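Local coordinates for putative exported protein (Bacteroides fragilis NCTC 9343, PDB 3IEE) that is of unknown function but folds largely into helices and is probably exported as a lipoprotein, at residues 21-26 with 156-161; 166-171 with 221-226; 172-177 with 228-233; 182-187 with 201-206; 213-218 with 236-241. One frame throughout, in Å; residues are numbered along the deposited sequence.

How the contacts relate
Five contacts join helices of this all-helical chain. Contact 1 comes first and pairs helix 17-40 with helix 123-162; the other four lie further along, among helices 169-189, 197-215 and 224-247. Contacts 2 and 3 share helices 169-189 and 224-247, and their centres are about 10 Å apart, so one pairing runs from helix starts into helix bodies. Contact 4 is nested inside the loops that contacts 2 and 3 close. Contact 5, its centre about 8 Å from that of contact 3, ties helix 197-215 to helix 224-247. Contact 1 meets this C-terminal group through the salt bridge of E159 with R176 (OE2 to NE 2.9 Å), which links the two family regions.

Contact 1 of 5, residues 21-26 with 156-161. With EDO (1,2-ethanediol), chain B.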
# COMPACT_ATOMS: atom_id res chain seq x y z
N GLU A 21 2.55 16.78 -20.76
CA GLU A 21 1.41 15.88 -20.95
C GLU A 21 1.78 14.49 -20.52
O GLU A 21 1.06 13.87 -19.72
CB GLU A 21 0.87 15.86 -22.40
CG GLU A 21 -0.59 15.34 -22.45
CD GLU A 21 -1.33 15.57 -23.78
OE1 GLU A 21 -0.68 15.84 -24.82
OE2 GLU A 21 -2.57 15.45 -23.76
N ASN A 22 2.94 14.02 -20.99
CA ASN A 22 3.42 12.73 -20.68
C ASN A 22 3.49 12.58 -19.15
O ASN A 22 3.03 11.61 -18.59
CB ASN A 22 4.82 12.53 -21.27
CG ASN A 22 5.19 11.11 -21.35
OD1 ASN A 22 4.59 10.38 -22.15
ND2 ASN A 22 6.11 10.66 -20.48
N ALA A 23 4.12 13.55 -18.49
CA ALA A 23 4.31 13.52 -17.05
C ALA A 23 2.99 13.47 -16.31
O ALA A 23 2.82 12.75 -15.36
CB ALA A 23 5.13 14.74 -16.60
N ALA A 24 2.03 14.28 -16.75
CA ALA A 24 0.67 14.25 -16.21
C ALA A 24 0.01 12.90 -16.35
O ALA A 24 -0.68 12.46 -15.42
CB ALA A 24 -0.21 15.31 -16.89
N GLU A 25 0.20 12.23 -17.49
CA GLU A 25 -0.40 10.92 -17.70
C GLU A 25 0.17 9.89 -16.73
O GLU A 25 -0.54 9.05 -16.22
CB GLU A 25 -0.20 10.45 -19.12
CG GLU A 25 -1.10 11.11 -20.14
CD GLU A 25 -2.57 11.01 -19.78
OE1 GLU A 25 -3.04 9.92 -19.41
OE2 GLU A 25 -3.23 12.06 -19.82
N VAL A 26 1.48 9.99 -16.48
CA VAL A 26 2.16 9.09 -15.54
C VAL A 26 1.58 9.26 -14.15
O VAL A 26 1.20 8.28 -13.50
CB VAL A 26 3.63 9.32 -15.51
CG1 VAL A 26 4.28 8.60 -14.27
CG2 VAL A 26 4.27 8.83 -16.86
N GLU A 156 8.70 9.73 -10.16
CA GLU A 156 9.73 10.67 -9.75
C GLU A 156 10.15 11.57 -10.95
O GLU A 156 10.23 12.78 -10.84
CB GLU A 156 10.92 9.90 -9.24
CG GLU A 156 12.02 10.80 -8.74
CD GLU A 156 13.05 9.96 -8.01
OE1 GLU A 156 13.92 9.42 -8.72
OE2 GLU A 156 12.91 9.78 -6.77
N GLN A 157 10.41 10.95 -12.09
CA GLN A 157 10.68 11.69 -13.32
C GLN A 157 9.56 12.65 -13.71
O GLN A 157 9.82 13.79 -14.15
CB GLN A 157 10.99 10.72 -14.48
CG GLN A 157 12.34 10.00 -14.30
CD GLN A 157 13.50 10.97 -13.94
OE1 GLN A 157 13.71 11.99 -14.61
NE2 GLN A 157 14.22 10.67 -12.84
N ALA A 158 8.31 12.21 -13.53
CA ALA A 158 7.12 13.00 -13.91
C ALA A 158 7.01 14.23 -13.00
O ALA A 158 6.72 15.37 -13.47
CB ALA A 158 5.88 12.13 -13.84
N GLU A 159 7.26 14.02 -11.71
CA GLU A 159 7.31 15.16 -10.75
C GLU A 159 8.31 16.23 -11.12
O GLU A 159 8.05 17.43 -11.00
CB GLU A 159 7.52 14.68 -9.30
CG GLU A 159 6.42 13.84 -8.75
CD GLU A 159 6.77 13.14 -7.43
OE1 GLU A 159 7.90 13.33 -6.97
OE2 GLU A 159 5.92 12.36 -6.91
N LEU A 160 9.49 15.82 -11.52
CA LEU A 160 10.54 16.75 -11.89
C LEU A 160 10.07 17.62 -13.05
O LEU A 160 10.34 18.83 -13.08
CB LEU A 160 11.80 15.99 -12.29
CG LEU A 160 12.58 15.34 -11.16
CD1 LEU A 160 13.54 14.34 -11.71
CD2 LEU A 160 13.30 16.42 -10.39
N VAL A 161 9.35 17.03 -14.00
CA VAL A 161 8.77 17.83 -15.10
C VAL A 161 7.71 18.85 -14.63
O VAL A 161 7.73 20.05 -15.01
CB VAL A 161 8.21 16.88 -16.25
CG1 VAL A 161 7.38 17.66 -17.31
CG2 VAL A 161 9.33 16.12 -16.92
C1 EDO B . 3.56 10.04 -5.67
O1 EDO B . 2.65 11.02 -5.17
C2 EDO B . 3.51 9.97 -7.20
O2 EDO B . 3.81 11.20 -7.89
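A23 and A158 face each other with their CB atoms pointing across the gap, and their CA atoms come within 4.2 Å. This pair lies at the close approach of helix 17-40 and helix 123-162, whose local axes come to 8.5 Å at 134° between their N-to-C directions. The small methyls let each side chain rest against the other backbone: A158 CB lies 3.5 Å from A23 O, and A23 CB lies 3.6 Å from A158 O. The methyls also meet directly, A23 CB being 3.9 Å from A158 CB. A valine from each helix flanks this pair. V161, with CG1 anti to its backbone N (chi1 170°), lays that methyl against A23 CB at 3.8 Å; V26, with its own CG1 similarly placed, sets it against A158 CB at 3.9 Å. Each alanine therefore has the opposing alanine and one branched side chain as neighbours. I20 and I27, from the same helix as A23, extend the apolar patch by touching V161 and A158 respectively.

E159 points away from helix 17-40. Its extended chain carries OE2 to O2 of a bound 1,2-ethanediol, probably from the crystallisation liquor, which donates a hydrogen bond of 2.6 Å. The same carboxylate oxygen is also paired with R176. The chemistry is thus divided by side: methyl packing without polar bonds joins the two helices, whereas charge pairing on another side of helix 123-162 reaches the C-terminal helices.

Contact 2 of 5, residues 166-171 with 221-226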
# COMPACT_ATOMS: atom_id res chain seq x y z
N ASN A 166 9.11 25.32 -9.80
CA ASN A 166 8.61 25.48 -8.44
C ASN A 166 9.79 25.58 -7.45
O ASN A 166 10.54 24.63 -7.29
CB ASN A 166 7.67 24.30 -8.06
CG ASN A 166 6.91 24.55 -6.79
OD1 ASN A 166 7.46 24.99 -5.78
ND2 ASN A 166 5.62 24.22 -6.79
N PRO A 167 9.92 26.71 -6.74
CA PRO A 167 11.09 26.84 -5.85
C PRO A 167 11.10 25.81 -4.71
O PRO A 167 12.15 25.60 -4.11
CB PRO A 167 10.95 28.27 -5.27
CG PRO A 167 9.54 28.63 -5.45
CD PRO A 167 9.05 27.90 -6.69
N LEU A 168 9.96 25.18 -4.43
CA LEU A 168 9.87 24.13 -3.40
C LEU A 168 9.78 22.71 -3.96
O LEU A 168 9.37 21.78 -3.24
CB LEU A 168 8.69 24.38 -2.49
CG LEU A 168 8.65 25.74 -1.80
CD1 LEU A 168 7.37 25.85 -1.05
CD2 LEU A 168 9.86 25.92 -0.88
N LYS A 169 10.23 22.51 -5.20
CA LYS A 169 10.21 21.18 -5.82
C LYS A 169 10.82 20.11 -4.93
O LYS A 169 10.22 19.08 -4.72
CB LYS A 169 10.94 21.26 -7.16
CG LYS A 169 11.26 19.92 -7.83
CD LYS A 169 11.84 20.14 -9.21
CE LYS A 169 13.31 20.43 -9.21
NZ LYS A 169 13.60 21.45 -10.29
N ALA A 170 12.04 20.33 -4.42
CA ALA A 170 12.68 19.29 -3.57
C ALA A 170 11.84 18.92 -2.35
O ALA A 170 11.67 17.71 -2.00
CB ALA A 170 14.11 19.69 -3.12
N GLN A 171 11.30 19.93 -1.69
CA GLN A 171 10.49 19.72 -0.49
C GLN A 171 9.20 18.96 -0.85
O GLN A 171 8.83 17.95 -0.23
CB GLN A 171 10.19 21.06 0.21
CG GLN A 171 11.43 21.77 0.80
CD GLN A 171 12.35 22.42 -0.19
OE1 GLN A 171 12.00 22.59 -1.36
NE2 GLN A 171 13.54 22.88 0.28
N ASN A 221 13.79 30.87 0.98
CA ASN A 221 13.39 32.23 1.36
C ASN A 221 12.01 32.59 0.78
O ASN A 221 11.69 32.16 -0.32
CB ASN A 221 14.48 33.18 0.83
CG ASN A 221 14.37 34.59 1.36
OD1 ASN A 221 14.41 34.82 2.57
ND2 ASN A 221 14.24 35.55 0.46
N GLY A 222 11.20 33.34 1.54
CA GLY A 222 9.89 33.79 1.07
C GLY A 222 8.75 32.79 1.05
O GLY A 222 7.74 33.00 0.36
N HIS A 223 8.92 31.70 1.79
CA HIS A 223 7.93 30.64 1.92
C HIS A 223 7.87 30.19 3.38
O HIS A 223 8.03 28.99 3.71
CB HIS A 223 8.33 29.46 1.04
CG HIS A 223 8.39 29.79 -0.41
ND1 HIS A 223 9.46 30.43 -1.00
CD2 HIS A 223 7.51 29.55 -1.41
CE1 HIS A 223 9.25 30.54 -2.30
NE2 HIS A 223 8.05 30.04 -2.56
N GLU A 224 7.54 31.15 4.24
CA GLU A 224 7.61 30.99 5.68
C GLU A 224 6.62 29.96 6.21
O GLU A 224 6.96 29.12 7.05
CB GLU A 224 7.40 32.35 6.35
CG GLU A 224 8.54 33.36 6.06
CD GLU A 224 8.43 34.14 4.72
OE1 GLU A 224 7.42 34.03 3.96
OE2 GLU A 224 9.39 34.89 4.42
N GLY A 225 5.39 30.01 5.70
CA GLY A 225 4.33 29.03 6.03
C GLY A 225 4.66 27.62 5.58
O GLY A 225 4.50 26.65 6.33
N GLU A 226 5.14 27.51 4.34
CA GLU A 226 5.48 26.23 3.73
C GLU A 226 6.66 25.59 4.48
O GLU A 226 6.67 24.38 4.72
CB GLU A 226 5.82 26.41 2.25
CG GLU A 226 4.63 26.83 1.38
CD GLU A 226 4.36 28.33 1.31
OE1 GLU A 226 5.03 29.15 1.97
OE2 GLU A 226 3.40 28.68 0.57
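L168 and H223 both hold CG anti to the carbonyl carbon (chi1 -56° and -62°), and from these settings the leucine branches reach the imidazole. Both residues occupy N-cap positions, so the contact joins the starts of two helices, 169-189 and 224-247, within the C-terminal helical region. L168 CD2 stands 4.1 Å above the plane of the H223 ring, displaced toward its rim, while CD1 packs 3.7 Å from H223 CD2. The two side chains pass in opposite directions. L168 CD1 also reaches the aliphatic root of E226, at 3.7 Å from its CB, and therefore sits between the ring and the first turn of helix 224-247. P167 crosses H223 at about a right angle and brings its CG to 3.5 Å from H223 NE2. M227 and V220 also touch L168, which is buried although the contact lies near the surface.

Local polar bonds shape both sides. N166 to K169 forms a type I turn, with K169 N bonded to N166 O at 3.0 Å. The same asparagine makes an Asx turn: its OD1 accepts from L168 N at 2.8 Å, in the carbonyl plane and on a lone pair, which ties down the backbone from which the leucine projects. Across the contact, the rotation of the imidazole is restrained by a bond inside its own segment: H223 ND1 donates to N221 O at 2.9 Å, with the acceptor near the ring plane and the nitrogen lying 43° above the plane of the carbonyl.

Contact 3 of 5, residues 172-177 with 228-233; sequences IMSVRK and KSYQAF. With EDO (1,2-ethanediol), chain B.
V175 lays CG1 over one face of the F233 ring, 4.1 Å from its centroid and only 16° off the ring normal, a CH-pi contact displaced toward the rim. It belongs to the parallel pairing of helices 169-189 and 224-247, two members of an up-down-up helical succession; the local axes run 31° apart and come no closer than 11.1 Å. Here the two aromatic side chains of helix 224-247 span the gap to S174 and V175. Y230 and F233 both hold CG anti to the backbone N, which sends their rings out from helix 224-247. The second valine branch, V175 CG2, meets Y230 at the ring edge, near the ring plane, at 3.7 Å from CD1. One valine thus uses its two methyls differently, one over a face and one against an edge. M178, S179 and M182, further along helix 169-189, also touch F233, while A214 and L217 also touch Y230.

A single polar bond joins the segments. Y230 OH donates to S174 OG at 2.7 Å, and the serine oxygen in turn bonds to Q171 O of its own helix; the tyrosine hydroxyl thereby enters a short chain that ends on a backbone carbonyl.

R176 points away from this interface, and a bound 1,2-ethanediol lies alongside it: O1 sits over one face of the guanidinium, whereas O2 lies at its edge, in plane, accepting from R176 NH2 at 2.9 Å.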
# COMPACT_ATOMS: atom_id res chain seq x y z
N ILE A 172 8.52 19.43 -1.89
CA ILE A 172 7.28 18.77 -2.37
C ILE A 172 7.53 17.28 -2.70
O ILE A 172 6.79 16.38 -2.27
CB ILE A 172 6.68 19.54 -3.59
CG1 ILE A 172 6.25 20.96 -3.20
CG2 ILE A 172 5.46 18.77 -4.16
CD1 ILE A 172 6.05 21.92 -4.41
N MSE A 173 8.61 17.02 -3.45
CA MSE A 173 8.97 15.67 -3.82
C MSE A 173 9.30 14.77 -2.62
O MSE A 173 8.85 13.60 -2.57
CB MSE A 173 10.06 15.70 -4.89
CG MSE A 173 9.53 16.26 -6.24
SE MSE A 173 10.92 16.27 -7.61
CE MSE A 173 11.07 14.35 -7.84
N SER A 174 10.00 15.35 -1.62
CA SER A 174 10.31 14.63 -0.41
C SER A 174 9.03 14.23 0.34
O SER A 174 8.96 13.11 0.83
CB SER A 174 11.18 15.44 0.57
OG SER A 174 10.48 16.55 1.08
N VAL A 175 8.07 15.13 0.45
CA VAL A 175 6.81 14.78 1.11
C VAL A 175 6.09 13.65 0.37
O VAL A 175 5.58 12.69 1.00
CB VAL A 175 5.85 16.02 1.21
CG1 VAL A 175 4.46 15.59 1.77
CG2 VAL A 175 6.49 17.16 2.07
N ARG A 176 6.02 13.75 -0.96
CA ARG A 176 5.33 12.72 -1.73
C ARG A 176 6.05 11.38 -1.60
O ARG A 176 5.42 10.39 -1.41
CB ARG A 176 5.18 13.15 -3.19
CG ARG A 176 4.39 14.43 -3.38
CD ARG A 176 4.44 14.96 -4.82
NE ARG A 176 3.77 14.05 -5.80
CZ ARG A 176 2.48 14.10 -6.16
NH1 ARG A 176 1.66 14.97 -5.63
NH2 ARG A 176 2.00 13.26 -7.07
N LYS A 177 7.37 11.40 -1.60
CA LYS A 177 8.16 10.17 -1.53
C LYS A 177 7.99 9.52 -0.17
O LYS A 177 7.68 8.32 -0.04
CB LYS A 177 9.63 10.44 -1.80
CG LYS A 177 10.48 9.19 -1.78
CD LYS A 177 10.12 8.26 -2.90
CE LYS A 177 11.14 7.12 -3.05
NZ LYS A 177 12.35 7.62 -3.79
N LYS A 228 7.40 26.06 7.66
CA LYS A 228 6.93 25.60 8.93
C LYS A 228 6.18 24.28 8.78
O LYS A 228 6.42 23.34 9.56
CB LYS A 228 6.06 26.68 9.61
CG LYS A 228 6.83 27.84 10.22
CD LYS A 228 5.88 28.74 11.05
CE LYS A 228 6.26 30.24 11.02
NZ LYS A 228 5.97 30.98 12.32
N SER A 229 5.28 24.23 7.79
CA SER A 229 4.52 23.05 7.45
C SER A 229 5.47 21.86 7.19
O SER A 229 5.31 20.79 7.79
CB SER A 229 3.67 23.30 6.20
OG SER A 229 2.80 22.21 5.97
N TYR A 230 6.46 22.10 6.33
CA TYR A 230 7.43 21.08 5.91
C TYR A 230 8.19 20.52 7.12
O TYR A 230 8.25 19.31 7.33
CB TYR A 230 8.37 21.65 4.87
CG TYR A 230 9.33 20.62 4.35
CD1 TYR A 230 8.88 19.46 3.67
CD2 TYR A 230 10.69 20.77 4.53
CE1 TYR A 230 9.75 18.53 3.24
CE2 TYR A 230 11.59 19.84 4.07
CZ TYR A 230 11.14 18.74 3.42
OH TYR A 230 12.00 17.81 2.96
N GLN A 231 8.72 21.39 7.96
CA GLN A 231 9.48 20.92 9.13
C GLN A 231 8.57 20.19 10.15
O GLN A 231 9.02 19.23 10.76
CB GLN A 231 10.29 22.05 9.74
CG GLN A 231 11.30 22.64 8.78
CD GLN A 231 12.32 23.50 9.49
OE1 GLN A 231 12.03 24.04 10.59
NE2 GLN A 231 13.50 23.64 8.88
N ALA A 232 7.29 20.58 10.29
CA ALA A 232 6.33 19.80 11.10
C ALA A 232 6.14 18.39 10.53
O ALA A 232 6.15 17.40 11.29
CB ALA A 232 4.97 20.54 11.16
N PHE A 233 6.06 18.29 9.21
CA PHE A 233 5.96 16.99 8.53
C PHE A 233 7.19 16.14 8.86
O PHE A 233 7.06 14.98 9.28
CB PHE A 233 5.82 17.16 7.02
CG PHE A 233 5.89 15.87 6.24
CD1 PHE A 233 4.79 15.00 6.22
CD2 PHE A 233 7.04 15.52 5.52
CE1 PHE A 233 4.85 13.81 5.52
CE2 PHE A 233 7.07 14.37 4.84
CZ PHE A 233 5.98 13.52 4.82
C1 EDO B . 3.56 10.04 -5.67
O1 EDO B . 2.65 11.02 -5.17
C2 EDO B . 3.51 9.97 -7.20
O2 EDO B . 3.81 11.20 -7.89

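Contact 4 of 5, residues 182-187 with 201-206; sequences MQSILN and DLKVAE
K203 begins its contact at CB, which packs 3.6 Å from I185 CG1, where the two side chains meet at a slant. Bends of the lysine chain at chi2 (-64°) and chi3 (-83°) then bring CE beside S184, where K203 CE lies 3.3 Å from S184 OG. At the tip, K203 NZ forms a salt bridge of 3.0 Å with E206 OE1, whose extended chain reaches it from the same helix and which is met on the syn side of the carboxylate. K203 NZ stays 3.9 Å from S184 OG, too far for a bond; that hydroxyl is instead hydrogen-bonded to Q145 OE1 of helix 123-162. The buried lysine therefore offers methylenes to helix 169-189 while its charge is paired about one turn further along its own helix, which would probably ease the cost of burial.

I185 fills the other side of the contact. Its CD1 rests 3.8 Å from K203 O and 4.0 Å from V204 CG2, touching backbone and side chain of the opposing helix. L207 also touches I185, and I241 and V244 of helix 224-247 also touch V204.

The local axes lie 9.7 Å apart and run at 168°, nearly antiparallel, with I185 and K203 the nearest residues by CA. Consecutive helices 169-189 and 197-215, joined by a short connection and packed in this way, form an antiparallel helical hairpin.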
# COMPACT_ATOMS: atom_id res chain seq x y z
N MSE A 182 5.79 5.60 3.96
CA MSE A 182 4.98 5.34 5.16
C MSE A 182 3.78 4.43 4.86
O MSE A 182 3.49 3.49 5.62
CB MSE A 182 4.54 6.62 5.84
CG MSE A 182 5.73 7.35 6.51
SE MSE A 182 5.12 8.86 7.59
CE MSE A 182 4.79 10.13 6.14
N GLN A 183 3.11 4.68 3.74
CA GLN A 183 1.95 3.85 3.37
C GLN A 183 2.38 2.42 3.07
O GLN A 183 1.67 1.46 3.38
CB GLN A 183 1.19 4.49 2.19
CG GLN A 183 -0.11 3.81 1.86
CD GLN A 183 -1.11 3.91 3.01
OE1 GLN A 183 -1.54 5.00 3.35
NE2 GLN A 183 -1.45 2.77 3.62
N SER A 184 3.55 2.27 2.45
CA SER A 184 4.08 0.93 2.17
C SER A 184 4.35 0.17 3.47
O SER A 184 4.11 -1.06 3.61
CB SER A 184 5.37 1.05 1.36
OG SER A 184 5.72 -0.23 0.95
N ILE A 185 4.89 0.90 4.46
CA ILE A 185 5.16 0.29 5.76
C ILE A 185 3.85 -0.12 6.45
O ILE A 185 3.73 -1.24 7.01
CB ILE A 185 5.96 1.26 6.67
CG1 ILE A 185 7.41 1.43 6.13
CG2 ILE A 185 5.86 0.81 8.17
CD1 ILE A 185 8.22 2.62 6.66
N LEU A 186 2.86 0.76 6.40
CA LEU A 186 1.50 0.43 6.94
C LEU A 186 0.92 -0.84 6.30
O LEU A 186 0.43 -1.75 7.00
CB LEU A 186 0.54 1.60 6.76
CG LEU A 186 0.84 2.85 7.61
CD1 LEU A 186 -0.09 3.97 7.17
CD2 LEU A 186 0.74 2.56 9.09
N ASN A 187 0.99 -0.91 4.99
CA ASN A 187 0.47 -2.07 4.23
C ASN A 187 1.17 -3.38 4.57
O ASN A 187 0.53 -4.46 4.60
CB ASN A 187 0.50 -1.83 2.69
CG ASN A 187 -0.36 -0.64 2.25
OD1 ASN A 187 -1.21 -0.16 2.98
ND2 ASN A 187 -0.07 -0.15 1.05
N ASP A 201 11.59 -3.64 8.48
CA ASP A 201 12.83 -2.96 8.90
C ASP A 201 13.56 -2.32 7.71
O ASP A 201 14.15 -1.23 7.83
CB ASP A 201 13.74 -3.92 9.63
CG ASP A 201 13.10 -4.50 10.88
OD1 ASP A 201 12.14 -3.93 11.42
OD2 ASP A 201 13.60 -5.55 11.36
N LEU A 202 13.53 -3.00 6.56
CA LEU A 202 14.18 -2.52 5.36
C LEU A 202 13.50 -1.23 4.91
O LEU A 202 14.17 -0.22 4.57
CB LEU A 202 14.03 -3.57 4.25
CG LEU A 202 14.85 -3.36 2.99
CD1 LEU A 202 16.35 -3.23 3.28
CD2 LEU A 202 14.58 -4.56 2.07
N LYS A 203 12.18 -1.22 4.93
CA LYS A 203 11.45 -0.03 4.51
C LYS A 203 11.62 1.14 5.50
O LYS A 203 11.65 2.31 5.09
CB LYS A 203 9.97 -0.31 4.29
CG LYS A 203 9.68 -1.28 3.15
CD LYS A 203 10.09 -0.75 1.79
CE LYS A 203 9.03 0.17 1.17
NZ LYS A 203 9.39 0.57 -0.24
N VAL A 204 11.74 0.84 6.80
CA VAL A 204 12.05 1.87 7.81
C VAL A 204 13.44 2.45 7.56
O VAL A 204 13.66 3.69 7.67
CB VAL A 204 11.93 1.32 9.23
CG1 VAL A 204 12.54 2.33 10.22
CG2 VAL A 204 10.47 0.97 9.54
N ALA A 205 14.37 1.61 7.12
CA ALA A 205 15.70 2.10 6.78
C ALA A 205 15.65 2.99 5.53
O ALA A 205 16.35 3.99 5.45
CB ALA A 205 16.69 0.88 6.57
N GLU A 206 14.79 2.67 4.56
CA GLU A 206 14.60 3.54 3.38
C GLU A 206 14.01 4.87 3.81
O GLU A 206 14.46 5.95 3.36
CB GLU A 206 13.66 2.93 2.36
CG GLU A 206 14.22 1.73 1.64
CD GLU A 206 13.19 1.08 0.71
OE1 GLU A 206 12.12 1.69 0.40
OE2 GLU A 206 13.48 -0.09 0.31

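Contact 5 of 5, residues 213-218 with 236-241; sequences AAKKLP and QVETFI
K215 NZ donates to E238 OE1 at 2.8 Å, a salt bridge that accounts for the whole direct meeting of the two segments. It spans a wide gap: K215 CA and E238 CA, the nearest such pair between the segments, are 10.9 Å apart. Both side chains bridge it by extension, the lysine through three torsions close to 180° beyond CG and the glutamate with CG anti to its backbone N (chi1 -175°). They cross at about a right angle, and the ammonium group approaches 43° out of the carboxylate plane.

The pairing is one-sided. K215 NZ is 4.0 Å from E238 OE2, so only OE1 takes its bond; OE2 has a long, weak ion pair with K242, one turn further along its own helix. The methylene next to the charge also lies close, K215 CE being 3.4 Å from E238 OE1. L211 packs against the glutamate side chain.

Other donors are satisfied locally. T239 OG1 is hydrogen-bonded to S235 O, and F240 N donates to Q236 O at 2.9 Å in regular helical fashion. Near the end of helix 197-215, L217 N instead bonds to A214 O, three residues back, at 3.0 Å.

Beneath this surface bridge the apolar side chains carry the packing: A214 meets Y230 and L234, and I241 meets L207 and L211. A surface salt bridge beside an apolar seam, as here between the antiparallel helices 197-215 and 224-247, fits a helical-bundle arrangement.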
# COMPACT_ATOMS: atom_id res chain seq x y z
N ALA A 213 17.95 12.73 3.83
CA ALA A 213 18.05 13.56 2.64
C ALA A 213 17.26 14.86 2.79
O ALA A 213 17.75 15.97 2.45
CB ALA A 213 17.60 12.82 1.40
N ALA A 214 16.06 14.74 3.34
CA ALA A 214 15.15 15.89 3.58
C ALA A 214 15.77 16.87 4.51
O ALA A 214 15.70 18.10 4.29
CB ALA A 214 13.84 15.41 4.18
N LYS A 215 16.44 16.38 5.55
CA LYS A 215 17.07 17.25 6.57
C LYS A 215 18.26 18.06 6.02
O LYS A 215 18.65 19.09 6.59
CB LYS A 215 17.49 16.42 7.77
CG LYS A 215 16.35 15.94 8.68
CD LYS A 215 16.86 15.03 9.77
CE LYS A 215 15.79 14.64 10.74
NZ LYS A 215 16.27 13.56 11.69
N LYS A 216 18.83 17.62 4.89
CA LYS A 216 19.88 18.36 4.24
C LYS A 216 19.37 19.50 3.39
O LYS A 216 20.18 20.32 2.95
CB LYS A 216 20.76 17.43 3.38
CG LYS A 216 21.34 16.30 4.17
CD LYS A 216 22.14 15.36 3.28
CE LYS A 216 22.51 14.13 4.11
NZ LYS A 216 23.31 13.22 3.32
N LEU A 217 18.06 19.56 3.10
CA LEU A 217 17.59 20.54 2.14
C LEU A 217 17.72 21.98 2.74
O LEU A 217 17.52 22.16 3.96
CB LEU A 217 16.17 20.22 1.69
CG LEU A 217 15.93 18.90 0.92
CD1 LEU A 217 14.45 18.72 0.69
CD2 LEU A 217 16.79 18.93 -0.37
N PRO A 218 17.96 23.01 1.91
CA PRO A 218 18.06 24.33 2.46
C PRO A 218 16.70 24.95 2.81
O PRO A 218 15.68 24.49 2.34
CB PRO A 218 18.71 25.13 1.33
CG PRO A 218 18.19 24.48 0.14
CD PRO A 218 18.16 23.03 0.45
N GLN A 236 7.12 14.74 12.27
CA GLN A 236 6.14 13.66 12.35
C GLN A 236 6.62 12.36 11.71
O GLN A 236 6.30 11.25 12.18
CB GLN A 236 4.84 14.13 11.74
CG GLN A 236 4.26 15.17 12.64
CD GLN A 236 2.98 15.72 12.13
OE1 GLN A 236 2.06 14.95 11.86
NE2 GLN A 236 2.88 17.04 12.00
N VAL A 237 7.38 12.50 10.64
CA VAL A 237 8.01 11.32 10.03
C VAL A 237 8.96 10.66 11.02
O VAL A 237 8.97 9.45 11.19
CB VAL A 237 8.74 11.65 8.72
CG1 VAL A 237 9.51 10.40 8.23
CG2 VAL A 237 7.76 12.24 7.68
N GLU A 238 9.76 11.45 11.70
CA GLU A 238 10.66 10.95 12.70
C GLU A 238 9.91 10.23 13.84
O GLU A 238 10.30 9.14 14.26
CB GLU A 238 11.55 12.07 13.18
CG GLU A 238 12.61 11.59 14.16
CD GLU A 238 13.84 12.45 14.22
OE1 GLU A 238 14.03 13.33 13.38
OE2 GLU A 238 14.65 12.22 15.15
N THR A 239 8.81 10.82 14.29
CA THR A 239 7.95 10.16 15.29
C THR A 239 7.43 8.82 14.79
O THR A 239 7.37 7.82 15.53
CB THR A 239 6.77 11.10 15.62
OG1 THR A 239 7.33 12.27 16.23
CG2 THR A 239 5.72 10.46 16.55
N PHE A 240 7.03 8.80 13.53
CA PHE A 240 6.52 7.58 12.90
C PHE A 240 7.60 6.48 12.86
O PHE A 240 7.35 5.33 13.22
CB PHE A 240 6.04 7.91 11.50
CG PHE A 240 5.53 6.73 10.75
CD1 PHE A 240 6.36 5.96 9.92
CD2 PHE A 240 4.20 6.41 10.81
CE1 PHE A 240 5.84 4.86 9.17
CE2 PHE A 240 3.70 5.34 10.09
CZ PHE A 240 4.49 4.59 9.27
N ILE A 241 8.80 6.85 12.43
CA ILE A 241 9.91 5.90 12.39
C ILE A 241 10.14 5.28 13.77
O ILE A 241 10.30 4.06 13.91
CB ILE A 241 11.20 6.56 11.89
CG1 ILE A 241 11.10 6.96 10.40
CG2 ILE A 241 12.48 5.68 12.19
CD1 ILE A 241 12.22 7.90 10.01